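Local coordinates for protein PlyP35 (Listeria phage P35, PDB 6S3Y) that probably binds the Listeria cell wall through its two SH3-like repeats, the C-terminal targeting part of a phage endolysin, at residues Phe87-Lys92 against Tyr130-Met135. Numbering follows the deposited sequence.
Sequences FCWDNK and YIPRYM
Trp89 and Tyr130 face each other as a single antiparallel, hydrogen-bonded bridge, joining the ends of strands 78-89 and 128-132 in an SH3-like fold of the kind found in endolysin cell-wall-binding domains. Trp89 N meets Tyr130 O at 2.9 Å, in the plane of that carbonyl. The return bond, Tyr130 N to Trp89 O, is shorter but more bent, 141° at the hydrogen, and its donor is tilted from the carbonyl plane. The axes of the short segments 87-89 and 130-132 stand at 130°, some way from antiparallel, in keeping with so brief a pairing. Tyr130 O also receives a CA-H...O contact from Cys88, whose small side chain, pointing toward the other strand, is consistent with the close approach here; Cys88 CB lies 4.3 Å from Ile131 CB.

On the indole side, the six-membered ring of Trp89 presents its edge to two apolar groups. Pro132 CD lies 3.9 Å from Trp89 CZ3, the puckered pyrrolidine crossing the indole at about a right angle. Met135, a selenomethionine, follows in a short 3-10 turn held by its own N bonding to Pro132 O. The bend at chi3 (149°) sets Met135 CE at the rim, 3.9 Å from Trp89 CH2, while its SE makes the oblique Met-aromatic contact with the six-membered ring. Long and flexible, this buried side chain can reach from the 3-10 turn back to the indole and to Phe87 O of the strand. Phe22 touches both Trp89 and Met135, while Leu102 and Ile10 pack against Ile131.

Toward the surface, Lys92 uses its aliphatic length as a cover for Tyr130. Extended beyond CG, the chain sets CE over one ring face, 3.9 Å from the centroid, a CH-pi contact that leaves its ammonium group for a salt bridge to Asp115. Asp90 pairs with Lys127, and its backbone O sits at the Tyr130 ring edge, 4.1 Å from CE2 of that tyrosine.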
loop_
_atom_site.group_PDB
_atom_site.type_symbol
_atom_site.label_atom_id
_atom_site.label_comp_id
_atom_site.label_asym_id
_atom_site.label_seq_id
_atom_site.Cartn_x
_atom_site.Cartn_y
_atom_site.Cartn_z
ATOM N N PHE A 87 -1.750 -4.415 -2.816
ATOM C CA PHE A 87 -1.351 -5.832 -2.783
ATOM C C PHE A 87 -2.509 -6.630 -2.201
ATOM O O PHE A 87 -3.277 -6.059 -1.389
ATOM C CB PHE A 87 -0.131 -6.054 -1.903
ATOM C CG PHE A 87 1.206 -5.705 -2.505
ATOM C CD1 PHE A 87 1.616 -6.267 -3.697
ATOM C CD2 PHE A 87 2.076 -4.860 -1.833
ATOM C CE1 PHE A 87 2.865 -5.987 -4.217
ATOM C CE2 PHE A 87 3.333 -4.587 -2.355
ATOM C CZ PHE A 87 3.727 -5.137 -3.552
ATOM N N CYS A 88 -2.592 -7.921 -2.551
ATOM C CA CYS A 88 -3.274 -8.924 -1.692
ATOM C C CYS A 88 -2.314 -10.086 -1.462
ATOM O O CYS A 88 -1.390 -10.327 -2.312
ATOM C CB CYS A 88 -4.607 -9.371 -2.276
ATOM S SG CYS A 88 -4.467 -10.019 -3.958
ATOM N N TRP A 89 -2.489 -10.775 -0.336
ATOM C CA TRP A 89 -1.542 -11.818 0.116
ATOM C C TRP A 89 -2.292 -13.129 0.363
ATOM O O TRP A 89 -3.442 -13.074 0.827
ATOM C CB TRP A 89 -0.865 -11.353 1.405
ATOM C CG TRP A 89 0.109 -10.213 1.258
ATOM C CD1 TRP A 89 1.456 -10.296 1.135
ATOM C CD2 TRP A 89 -0.201 -8.806 1.349
ATOM N NE1 TRP A 89 2.009 -9.051 1.126
ATOM C CE2 TRP A 89 1.020 -8.116 1.255
ATOM C CE3 TRP A 89 -1.383 -8.065 1.504
ATOM C CZ2 TRP A 89 1.104 -6.724 1.300
ATOM C CZ3 TRP A 89 -1.303 -6.689 1.555
ATOM C CH2 TRP A 89 -0.082 -6.030 1.459
ATOM N N ASP A 90 -1.608 -14.253 0.185
ATOM C CA ASP A 90 -2.256 -15.573 0.407
ATOM C C ASP A 90 -2.241 -15.911 1.887
ATOM O O ASP A 90 -2.718 -16.971 2.227
ATOM C CB ASP A 90 -1.627 -16.657 -0.433
ATOM C CG ASP A 90 -0.269 -17.140 -0.001
ATOM O OD1 ASP A 90 0.420 -16.427 0.754
ATOM O OD2 ASP A 90 0.091 -18.211 -0.489
ATOM N N ASN A 91 -1.775 -15.015 2.753
ATOM C CA ASN A 91 -1.975 -15.210 4.215
ATOM C C ASN A 91 -2.012 -13.867 4.942
ATOM O O ASN A 91 -1.602 -12.857 4.360
ATOM C CB ASN A 91 -0.939 -16.193 4.762
ATOM C CG ASN A 91 0.397 -15.555 5.008
ATOM O OD1 ASN A 91 0.505 -14.669 5.837
ATOM N ND2 ASN A 91 1.402 -16.007 4.298
ATOM N N LYS A 92 -2.456 -13.867 6.195
ATOM C CA LYS A 92 -2.845 -12.644 6.936
ATOM C C LYS A 92 -1.631 -11.968 7.600
ATOM O O LYS A 92 -1.855 -11.016 8.340
ATOM C CB LYS A 92 -3.953 -13.027 7.904
ATOM C CG LYS A 92 -5.169 -13.616 7.229
ATOM C CD LYS A 92 -6.318 -13.861 8.149
ATOM C CE LYS A 92 -7.496 -14.499 7.450
ATOM N NZ LYS A 92 -8.627 -14.660 8.386
ATOM N N TYR A 130 -5.932 -12.011 0.597
ATOM C CA TYR A 130 -6.442 -11.077 1.628
ATOM C C TYR A 130 -5.894 -9.683 1.348
ATOM O O TYR A 130 -4.710 -9.552 0.967
ATOM C CB TYR A 130 -6.048 -11.568 3.027
ATOM C CG TYR A 130 -6.575 -12.946 3.326
ATOM C CD1 TYR A 130 -7.895 -13.133 3.703
ATOM C CD2 TYR A 130 -5.753 -14.055 3.201
ATOM C CE1 TYR A 130 -8.393 -14.404 3.943
ATOM C CE2 TYR A 130 -6.244 -15.335 3.428
ATOM C CZ TYR A 130 -7.549 -15.502 3.838
ATOM O OH TYR A 130 -8.016 -16.759 4.054
ATOM N N ILE A 131 -6.770 -8.694 1.535
ATOM C CA ILE A 131 -6.446 -7.250 1.382
ATOM C C ILE A 131 -6.948 -6.544 2.639
ATOM O O ILE A 131 -8.074 -6.750 3.078
ATOM C CB ILE A 131 -7.020 -6.683 0.068
ATOM C CG1 ILE A 131 -6.530 -5.249 -0.169
ATOM C CG2 ILE A 131 -8.536 -6.801 0.018
ATOM C CD1 ILE A 131 -6.901 -4.678 -1.543
ATOM N N PRO A 132 -6.115 -5.688 3.268
ATOM C CA PRO A 132 -6.559 -4.891 4.416
ATOM C C PRO A 132 -7.443 -3.712 3.974
ATOM O O PRO A 132 -7.321 -3.236 2.844
ATOM C CB PRO A 132 -5.232 -4.433 5.022
ATOM C CG PRO A 132 -4.304 -4.319 3.825
ATOM C CD PRO A 132 -4.710 -5.441 2.905
ATOM N N ARG A 133 -8.305 -3.257 4.892
ATOM C CA ARG A 133 -9.330 -2.219 4.647
ATOM C C ARG A 133 -8.721 -0.969 4.019
ATOM O O ARG A 133 -9.378 -0.365 3.132
ATOM C CB ARG A 133 -10.038 -1.853 5.967
ATOM C CG ARG A 133 -11.198 -0.891 5.803
ATOM C CD ARG A 133 -12.279 -1.400 4.863
ATOM N NE ARG A 133 -13.312 -0.401 4.621
ATOM C CZ ARG A 133 -13.191 0.601 3.761
ATOM N NH1 ARG A 133 -12.119 0.726 2.994
ATOM N NH2 ARG A 133 -14.170 1.477 3.678
ATOM N N TYR A 134 -7.511 -0.590 4.423
ATOM C CA TYR A 134 -6.923 0.736 4.085
ATOM C C TYR A 134 -6.494 0.801 2.623
ATOM O O TYR A 134 -6.152 1.877 2.162
ATOM C CB TYR A 134 -5.786 1.124 5.057
ATOM C CG TYR A 134 -4.513 0.331 4.955
ATOM C CD1 TYR A 134 -3.537 0.660 4.035
ATOM C CD2 TYR A 134 -4.225 -0.695 5.848
ATOM C CE1 TYR A 134 -2.346 -0.043 3.949
ATOM C CE2 TYR A 134 -3.031 -1.395 5.781
ATOM C CZ TYR A 134 -2.100 -1.088 4.818
ATOM O OH TYR A 134 -0.913 -1.768 4.767
HETATM N N MSE A 135 -6.540 -0.309 1.880
HETATM C CA MSE A 135 -6.053 -0.280 0.502
HETATM C C MSE A 135 -7.181 -0.110 -0.522
HETATM O O MSE A 135 -6.889 -0.068 -1.724
HETATM C CB MSE A 135 -5.238 -1.531 0.177
HETATM C CG MSE A 135 -3.937 -1.587 0.939
HETATM SE SE MSE A 135 -2.815 -3.069 0.402
HETATM C CE MSE A 135 -1.088 -2.338 0.710
#